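Local coordinates for surface layer protein (Geobacillus stearothermophilus, PDB 4UJ7) that probably self-assembles into the crystalline surface layer that coats the bacterial cell, this two-domain fragment binding calcium ions, at residues A[109-114]-A[143-148]. Sequence-based numbering, arbitrary orientation. Where two conformers were deposited one is given.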
ATOM      1  N   PRO A 109     -15.710  -0.187 -16.925  1.00 24.71           N
ATOM      2  CA  PRO A 109     -15.403   1.241 -16.853  1.00 24.95           C
ATOM      3  C   PRO A 109     -15.212   1.701 -15.403  1.00 23.05           C
ATOM      4  O   PRO A 109     -15.702   1.045 -14.481  1.00 24.30           O
ATOM      5  CB  PRO A 109     -16.648   1.895 -17.460  1.00 25.62           C
ATOM      6  CG  PRO A 109     -17.282   0.826 -18.277  1.00 25.71           C
ATOM      7  CD  PRO A 109     -17.056  -0.424 -17.481  1.00 25.58           C
ATOM      8  N   VAL A 110     -14.522   2.817 -15.211  1.00 23.48           N
ATOM      9  CA  VAL A 110     -14.273   3.335 -13.861  1.00 25.69           C
ATOM     10  C   VAL A 110     -15.573   3.716 -13.153  1.00 24.95           C
ATOM     11  O   VAL A 110     -16.413   4.427 -13.722  1.00 26.95           O
ATOM     12  CB  VAL A 110     -13.307   4.532 -13.872  1.00 25.42           C
ATOM     13  CG1 VAL A 110     -12.976   4.945 -12.444  1.00 25.89           C
ATOM     14  CG2 VAL A 110     -12.036   4.180 -14.626  1.00 25.99           C
ATOM     15  N   ALA A 111     -15.732   3.231 -11.917  1.00 24.22           N
ATOM     16  CA  ALA A 111     -16.892   3.566 -11.080  1.00 24.33           C
ATOM     17  C   ALA A 111     -16.493   4.533  -9.972  1.00 24.79           C
ATOM     18  O   ALA A 111     -17.165   5.537  -9.749  1.00 24.53           O
ATOM     19  CB  ALA A 111     -17.532   2.313 -10.496  1.00 25.52           C
ATOM     20  N   ASN A 112     -15.391   4.234  -9.279  1.00 23.85           N
ATOM     21  CA  ASN A 112     -14.833   5.154  -8.287  1.00 22.97           C
ATOM     22  C   ASN A 112     -13.314   5.016  -8.138  1.00 23.01           C
ATOM     23  O   ASN A 112     -12.675   4.281  -8.898  1.00 21.81           O
ATOM     24  CB  ASN A 112     -15.580   5.083  -6.926  1.00 25.00           C
ATOM     25  CG  ASN A 112     -15.566   3.700  -6.291  1.00 26.81           C
ATOM     26  OD1 ASN A 112     -14.711   2.866  -6.582  1.00 28.91           O
ATOM     27  ND2 ASN A 112     -16.507   3.465  -5.377  1.00 28.50           N
ATOM     28  N   TYR A 113     -12.756   5.721  -7.159  1.00 22.43           N
ATOM     29  CA  TYR A 113     -11.305   5.795  -6.982  1.00 22.51           C
ATOM     30  C   TYR A 113     -10.951   5.409  -5.567  1.00 23.56           C
ATOM     31  O   TYR A 113     -11.754   5.592  -4.654  1.00 23.66           O
ATOM     32  CB  TYR A 113     -10.785   7.199  -7.305  1.00 23.75           C
ATOM     33  CG  TYR A 113     -11.264   7.680  -8.647  1.00 24.76           C
ATOM     34  CD1 TYR A 113     -12.490   8.342  -8.774  1.00 25.73           C
ATOM     35  CD2 TYR A 113     -10.528   7.419  -9.807  1.00 25.84           C
ATOM     36  CE1 TYR A 113     -12.958   8.752 -10.011  1.00 26.27           C
ATOM     37  CE2 TYR A 113     -10.983   7.839 -11.053  1.00 25.96           C
ATOM     38  CZ  TYR A 113     -12.202   8.506 -11.143  1.00 27.02           C
ATOM     39  OH  TYR A 113     -12.689   8.928 -12.364  1.00 28.36           O
ATOM     40  N   GLN A 114      -9.758   4.845  -5.405  1.00 20.71           N
ATOM     41  CA  GLN A 114      -9.233   4.514  -4.090  1.00 21.15           C
ATOM     42  C   GLN A 114      -7.892   5.201  -3.929  1.00 20.07           C
ATOM     43  O   GLN A 114      -7.000   5.060  -4.775  1.00 19.66           O
ATOM     44  CB  GLN A 114      -9.083   3.001  -3.894  1.00 21.56           C
ATOM     45  CG  GLN A 114     -10.418   2.274  -3.779  1.00 24.20           C
ATOM     46  CD  GLN A 114     -10.301   0.758  -3.777  1.00 26.17           C
ATOM     47  OE1 GLN A 114      -9.199   0.196  -3.659  1.00 28.01           O
ATOM     48  NE2 GLN A 114     -11.453   0.081  -3.887  1.00 24.08           N
ATOM     49  N   VAL A 143     -11.179   2.129 -10.095  1.00 18.08           N
ATOM     50  CA  VAL A 143     -11.849   0.892  -9.698  0.50 17.69           C
ATOM     51  C   VAL A 143     -13.179   0.759 -10.445  1.00 18.57           C
ATOM     52  O   VAL A 143     -13.956   1.709 -10.467  1.00 19.75           O
ATOM     53  CB  VAL A 143     -12.079   0.896  -8.164  0.50 17.39           C
ATOM     54  CG1 VAL A 143     -12.812  -0.349  -7.705  0.50 16.99           C
ATOM     55  CG2 VAL A 143     -10.745   1.013  -7.436  0.50 16.04           C
ATOM     56  N   ASP A 144     -13.443  -0.406 -11.042  1.00 18.36           N
ATOM     57  CA  ASP A 144     -14.726  -0.591 -11.740  1.00 19.17           C
ATOM     58  C   ASP A 144     -15.861  -0.891 -10.760  1.00 21.05           C
ATOM     59  O   ASP A 144     -15.644  -0.970  -9.550  1.00 21.35           O
ATOM     60  CB  ASP A 144     -14.620  -1.617 -12.885  1.00 20.12           C
ATOM     61  CG  ASP A 144     -14.493  -3.057 -12.400  1.00 19.21           C
ATOM     62  OD1 ASP A 144     -14.793  -3.378 -11.225  1.00 20.87           O
ATOM     63  OD2 ASP A 144     -14.079  -3.899 -13.215  1.00 22.36           O
ATOM     64  N   ALA A 145     -17.079  -1.050 -11.281  1.00 21.32           N
ATOM     65  CA  ALA A 145     -18.267  -1.189 -10.431  1.00 24.06           C
ATOM     66  C   ALA A 145     -18.224  -2.416  -9.530  1.00 24.50           C
ATOM     67  O   ALA A 145     -18.849  -2.417  -8.465  1.00 27.47           O
ATOM     68  CB  ALA A 145     -19.535  -1.193 -11.284  1.00 24.35           C
ATOM     69  N   ASN A 146     -17.483  -3.444  -9.952  1.00 24.42           N
ATOM     70  CA  ASN A 146     -17.351  -4.706  -9.213  1.00 25.27           C
ATOM     71  C   ASN A 146     -16.164  -4.730  -8.241  1.00 24.10           C
ATOM     72  O   ASN A 146     -15.901  -5.749  -7.594  1.00 25.13           O
ATOM     73  CB  ASN A 146     -17.291  -5.894 -10.179  1.00 27.75           C
ATOM     74  CG  ASN A 146     -18.628  -6.176 -10.837  1.00 30.21           C
ATOM     75  OD1 ASN A 146     -19.672  -6.119 -10.191  1.00 32.47           O
ATOM     76  ND2 ASN A 146     -18.603  -6.475 -12.128  1.00 32.82           N
ATOM     77  N   GLY A 147     -15.471  -3.600  -8.132  1.00 22.48           N
ATOM     78  CA  GLY A 147     -14.368  -3.478  -7.175  1.00 21.65           C
ATOM     79  C   GLY A 147     -13.017  -3.909  -7.714  1.00 20.69           C
ATOM     80  O   GLY A 147     -12.055  -4.069  -6.949  1.00 21.54           O
ATOM     81  N   ASN A 148     -12.926  -4.112  -9.028  1.00 20.21           N
ATOM     82  CA  ASN A 148     -11.639  -4.468  -9.633  1.00 19.73           C
ATOM     83  C   ASN A 148     -10.777  -3.263  -9.940  1.00 17.95           C
ATOM     84  O   ASN A 148     -11.266  -2.248 -10.427  1.00 17.71           O
ATOM     85  CB  ASN A 148     -11.850  -5.237 -10.928  1.00 20.33           C
ATOM     86  CG  ASN A 148     -12.628  -6.501 -10.723  1.00 22.08           C
ATOM     87  OD1 ASN A 148     -12.106  -7.496 -10.211  1.00 23.39           O
ATOM     88  ND2 ASN A 148     -13.882  -6.485 -11.152  1.00 23.25           N
TER
HETATM   89  O   HOH W   1     -17.812  -0.424 -13.930  1.00 27.55           O
HETATM   90  O   HOH W   2     -16.205   0.447  -7.267  1.00 27.79           O
HETATM   91  O   HOH W   3     -12.171  -2.662  -4.358  1.00 29.35           O
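Pro109 reaches Asp144 through its carbonyl: O lies 3.3 Å from Asp144 CB and takes a CA-H...O contact from Asp144, while a water carries the link on to Ala145 N. Proline, lacking an N-H, suits a position whose carbonyl makes the link to the 143-148 segment. Val110 starts away from that segment, and its side chain packs on Val150 of strand 149-152. The methyl of Ala111 sits 3.5 Å from Ala145 N, where the chain enters a type I turn (144-147); a short side chain fits so near that backbone. Two residues, Ala111 and Asn112, stand opposite the single Val143, a classic beta bulge; in the sheet of this Ig-like (BIG2) domain, strand 110-117 runs antiparallel to strand 135-144. Val143 O therefore accepts two N-H groups, Ala111 N at 2.8 Å and Asn112 N at 3.1 Å, the latter in the carbonyl plane; Val143 N returns a bond to Asn112 O (2.9 Å). With CG between backbone N and carbonyl carbon (chi1 59°), Asn112 lies alongside Val143 and brings OD1 to 3.6 Å from Val143 CB. The same oxygen receives a water that also donates to Asp144 O, a bridge suited to a polar amide at this exposed site. Gln114 crosses Val143 nearly at right angles; the extended chain lays the amide end, CD and NE2, against Val143 CG2 (CD at 3.7 Å), and NE2 donates to a water bound to Gly147 O.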